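Local coordinates for RegF protein (Neisseria gonorrhoeae, PDB 4HOJ) that binds glutathione and calcium ions and is a glutathione transferase homolog, also named stringent starvation protein A, whose cellular role is inferred only from its family, at residues Ile10-His16 and Ala193-Glu198. Residues are numbered along the deposited sequence; the frame is centred on the assembly and turned at random.
Sequences ITCPFSH and ALTPAE. With GSH (glutathione), chain C.
Thr195 OG1 is gripped twice: it donates to Ile10 O at 2.7 Å, in the carbonyl plane on a lone pair, and accepts from Glu198 N at 3.1 Å. Threonine suits this N-cap because its hydroxyl, set between the backbone N and the carbonyl carbon (chi1 73°), can cap the helix and still reach the loop, while its CG2 rests against the Ile10 backbone at O and CA. Glu198 closes the capping box: CG lies anti to the carbonyl carbon and the chain runs on extended, which carries OE1 to Thr195 N at 3.0 Å, met on the anti side and 29° out of the carboxylate plane. That carboxylate also lies tilted over one face of the His16 ring, OE1 3.8 Å above its centre and the planes 34° apart; ND1 and OE2 meet at a poor angle for a hydrogen bond. Arg162 NH1 is hydrogen-bonded to His16 ND1, while Arg162 and Arg19 form salt bridges with Glu198 OE2 and OE1 and probably keep the buried glutamate charged. Leu194 CD2 lies 3.6 Å from His16 CE1, and small Ala197 lets its CB come within 3.7 Å of Thr11 CG2. Cys12, to which glutathione is known to attach covalently, has its CB directed away from 193-198. The contact ties the start of helix 13-25, in the thioredoxin-like N-terminal domain, to short helix 196-199, with helix 151-161 alongside and helix 104-111 against Pro13 and Phe14.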
ATOM      1  N   ILE A  10      22.740  -1.374   5.199  0.59  9.05           N
ATOM      2  CA  ILE A  10      23.183  -0.633   6.389  0.59 11.69           C
ATOM      3  C   ILE A  10      22.878   0.852   6.324  0.59  9.32           C
ATOM      4  O   ILE A  10      22.848   1.531   7.346  0.59 10.87           O
ATOM      5  CB  ILE A  10      24.644  -0.859   6.672  0.59  9.66           C
ATOM      6  CG1 ILE A  10      25.561  -0.363   5.549  0.59 11.46           C
ATOM      7  CG2 ILE A  10      24.896  -2.383   6.914  0.59 13.15           C
ATOM      8  CD1 ILE A  10      27.047  -0.445   5.918  0.59 14.03           C
ATOM      9  N   THR A  11      22.643   1.370   5.126  1.00  8.87           N
ATOM     10  CA  THR A  11      22.224   2.794   5.029  1.00  9.08           C
ATOM     11  C   THR A  11      20.832   2.927   4.466  1.00  7.55           C
ATOM     12  O   THR A  11      20.427   4.037   4.134  1.00  9.31           O
ATOM     13  CB  THR A  11      23.211   3.703   4.244  1.00  9.03           C
ATOM     14  OG1 THR A  11      23.312   3.218   2.905  1.00 11.31           O
ATOM     15  CG2 THR A  11      24.598   3.703   4.908  1.00 11.54           C
ATOM     16  N   CYS A  12      20.072   1.841   4.387  1.00  8.04           N
ATOM     17  CA  CYS A  12      18.794   1.879   3.697  1.00  7.37           C
ATOM     18  C   CYS A  12      17.685   2.364   4.641  1.00  6.71           C
ATOM     19  O   CYS A  12      17.427   1.686   5.651  1.00  7.39           O
ATOM     20  CB  CYS A  12      18.479   0.458   3.200  1.00  6.95           C
ATOM     21  SG  CYS A  12      16.832   0.270   2.509  1.00 10.13           S
ATOM     22  N   PRO A  13      16.998   3.456   4.284  1.00  7.13           N
ATOM     23  CA  PRO A  13      15.945   3.937   5.205  1.00  6.56           C
ATOM     24  C   PRO A  13      14.786   2.957   5.326  1.00  6.89           C
ATOM     25  O   PRO A  13      14.091   2.963   6.349  1.00  8.03           O
ATOM     26  CB  PRO A  13      15.519   5.310   4.605  1.00  7.53           C
ATOM     27  CG  PRO A  13      15.944   5.212   3.101  1.00  8.19           C
ATOM     28  CD  PRO A  13      17.237   4.349   3.132  1.00  8.04           C
ATOM     29  N   PHE A  14      14.521   2.161   4.292  1.00  6.99           N
ATOM     30  CA  PHE A  14      13.404   1.220   4.328  1.00  7.44           C
ATOM     31  C   PHE A  14      13.729   0.061   5.197  1.00  7.02           C
ATOM     32  O   PHE A  14      12.897  -0.367   6.008  1.00  8.49           O
ATOM     33  CB  PHE A  14      13.023   0.804   2.894  1.00  8.17           C
ATOM     34  CG  PHE A  14      12.652   1.984   2.039  1.00  7.30           C
ATOM     35  CD1 PHE A  14      11.429   2.597   2.219  1.00  7.71           C
ATOM     36  CD2 PHE A  14      13.532   2.514   1.147  1.00  7.79           C
ATOM     37  CE1 PHE A  14      11.064   3.682   1.461  1.00 10.72           C
ATOM     38  CE2 PHE A  14      13.208   3.656   0.399  1.00  8.95           C
ATOM     39  CZ  PHE A  14      11.958   4.243   0.564  1.00  9.47           C
ATOM     40  N   SER A  15      14.990  -0.397   5.169  1.00  7.33           N
ATOM     41  CA  SER A  15      15.468  -1.415   6.126  1.00  8.62           C
ATOM     42  C   SER A  15      15.469  -0.883   7.575  1.00  7.87           C
ATOM     43  O   SER A  15      15.183  -1.622   8.522  1.00  9.50           O
ATOM     44  CB  SER A  15      16.929  -1.850   5.765  1.00 11.54           C
ATOM     45  OG  SER A  15      16.954  -2.474   4.455  1.00 13.15           O
ATOM     46  N   HIS A  16      15.811   0.390   7.701  1.00  7.68           N
ATOM     47  CA  HIS A  16      15.844   1.051   8.993  1.00  7.22           C
ATOM     48  C   HIS A  16      14.449   0.971   9.658  1.00  6.53           C
ATOM     49  O   HIS A  16      14.327   0.692  10.860  1.00  8.11           O
ATOM     50  CB  HIS A  16      16.318   2.475   8.756  1.00  7.28           C
ATOM     51  CG  HIS A  16      16.632   3.238   9.997  1.00  7.64           C
ATOM     52  ND1 HIS A  16      17.053   4.539   9.921  1.00  9.09           N
ATOM     53  CD2 HIS A  16      16.518   2.929  11.326  1.00  8.58           C
ATOM     54  CE1 HIS A  16      17.255   4.999  11.154  1.00 10.16           C
ATOM     55  NE2 HIS A  16      16.925   4.045  12.029  1.00  9.92           N
ATOM     56  N   ALA A 193      18.318   0.225  16.844  1.00 11.05           N
ATOM     57  CA  ALA A 193      18.137  -0.082  15.447  1.00  9.90           C
ATOM     58  C   ALA A 193      19.102   0.564  14.489  1.00  9.97           C
ATOM     59  O   ALA A 193      19.286   0.074  13.350  1.00 11.84           O
ATOM     60  CB  ALA A 193      16.735   0.281  15.034  1.00 10.10           C
ATOM     61  N   LEU A 194      19.780   1.642  14.914  1.00 10.11           N
ATOM     62  CA  LEU A 194      20.731   2.335  14.027  1.00 10.07           C
ATOM     63  C   LEU A 194      21.930   1.450  13.751  1.00 10.42           C
ATOM     64  O   LEU A 194      22.517   0.855  14.673  1.00 11.58           O
ATOM     65  CB  LEU A 194      21.239   3.611  14.716  1.00 11.22           C
ATOM     66  CG  LEU A 194      20.205   4.749  14.861  1.00 10.29           C
ATOM     67  CD1 LEU A 194      20.775   5.800  15.813  1.00 12.05           C
ATOM     68  CD2 LEU A 194      19.892   5.371  13.516  1.00 11.04           C
ATOM     69  N   THR A 195      22.334   1.395  12.493  1.00  9.16           N
ATOM     70  CA  THR A 195      23.624   0.805  12.204  1.00 10.78           C
ATOM     71  C   THR A 195      24.776   1.828  12.501  1.00  9.94           C
ATOM     72  O   THR A 195      24.522   3.040  12.613  1.00  9.85           O
ATOM     73  CB  THR A 195      23.694   0.375  10.721  1.00  8.90           C
ATOM     74  OG1 THR A 195      23.801   1.545   9.911  1.00  9.19           O
ATOM     75  CG2 THR A 195      22.499  -0.451  10.269  1.00  9.73           C
ATOM     76  N   PRO A 196      26.040   1.363  12.554  1.00 10.51           N
ATOM     77  CA  PRO A 196      27.132   2.334  12.696  1.00 10.72           C
ATOM     78  C   PRO A 196      27.192   3.347  11.585  1.00  9.99           C
ATOM     79  O   PRO A 196      27.499   4.503  11.814  1.00 13.16           O
ATOM     80  CB  PRO A 196      28.400   1.468  12.722  1.00 12.63           C
ATOM     81  CG  PRO A 196      27.954   0.157  13.086  1.00 14.86           C
ATOM     82  CD  PRO A 196      26.529  -0.025  12.607  1.00 12.34           C
ATOM     83  N   ALA A 197      26.786   2.923  10.367  1.00 10.08           N
ATOM     84  CA  ALA A 197      26.779   3.864   9.255  1.00 10.30           C
ATOM     85  C   ALA A 197      25.702   4.919   9.464  1.00  9.68           C
ATOM     86  O   ALA A 197      25.923   6.076   9.215  1.00 11.69           O
ATOM     87  CB  ALA A 197      26.548   3.085   7.935  1.00 13.95           C
ATOM     88  N   GLU A 198      24.535   4.512   9.984  1.00  9.37           N
ATOM     89  CA  GLU A 198      23.466   5.505  10.196  1.00 10.39           C
ATOM     90  C   GLU A 198      23.802   6.432  11.359  1.00  9.22           C
ATOM     91  O   GLU A 198      23.449   7.637  11.301  1.00 10.09           O
ATOM     92  CB  GLU A 198      22.143   4.769  10.449  1.00  9.58           C
ATOM     93  CG  GLU A 198      21.537   4.179   9.156  1.00  8.85           C
ATOM     94  CD  GLU A 198      20.505   3.140   9.432  1.00  8.30           C
ATOM     95  OE1 GLU A 198      20.426   2.566  10.561  1.00  9.44           O
ATOM     96  OE2 GLU A 198      19.715   2.856   8.493  1.00  8.74           O
TER
HETATM   97  N1  GSH C 302       9.301   0.095  -1.532  1.00  8.53           N
HETATM   98  CA1 GSH C 302      10.508  -0.529  -0.915  1.00  7.63           C
HETATM   99  C1  GSH C 302      10.275  -0.773   0.530  1.00  8.54           C
HETATM  100  O11 GSH C 302      10.817  -1.755   1.098  1.00  7.72           O
HETATM  101  O12 GSH C 302       9.560   0.043   1.141  1.00  8.37           O
HETATM  102  CB1 GSH C 302      11.772   0.292  -1.208  1.00  7.95           C
HETATM  103  CG1 GSH C 302      13.067  -0.430  -0.822  1.00  8.15           C
HETATM  104  CD1 GSH C 302      14.262   0.260  -1.453  1.00  8.69           C
HETATM  105  OE1 GSH C 302      14.188   1.263  -2.126  1.00 10.33           O
HETATM  106  N2  GSH C 302      15.458  -0.357  -1.118  1.00  9.21           N
HETATM  107  CA2 GSH C 302      16.694   0.177  -1.688  1.00  8.37           C
HETATM  108  C2  GSH C 302      17.280  -0.928  -2.531  1.00  9.32           C
HETATM  109  O2  GSH C 302      17.314  -2.120  -2.274  1.00  9.35           O
HETATM  110  CB2 GSH C 302      17.741   0.549  -0.694  1.00  8.66           C
HETATM  111  SG2 GSH C 302      17.210   1.744   0.500  1.00 15.37           S
HETATM  112  N3  GSH C 302      17.971  -0.434  -3.716  1.00 13.15           N
HETATM  113  CA3 GSH C 302      18.598  -1.350  -4.651  1.00 15.15           C
HETATM  114  C3  GSH C 302      17.895  -1.194  -5.964  1.00 22.53           C
HETATM  115  O31 GSH C 302      16.824  -0.526  -6.165  1.00 21.09           O
HETATM  116  O32 GSH C 302      18.425  -1.808  -6.919  1.00 25.27           O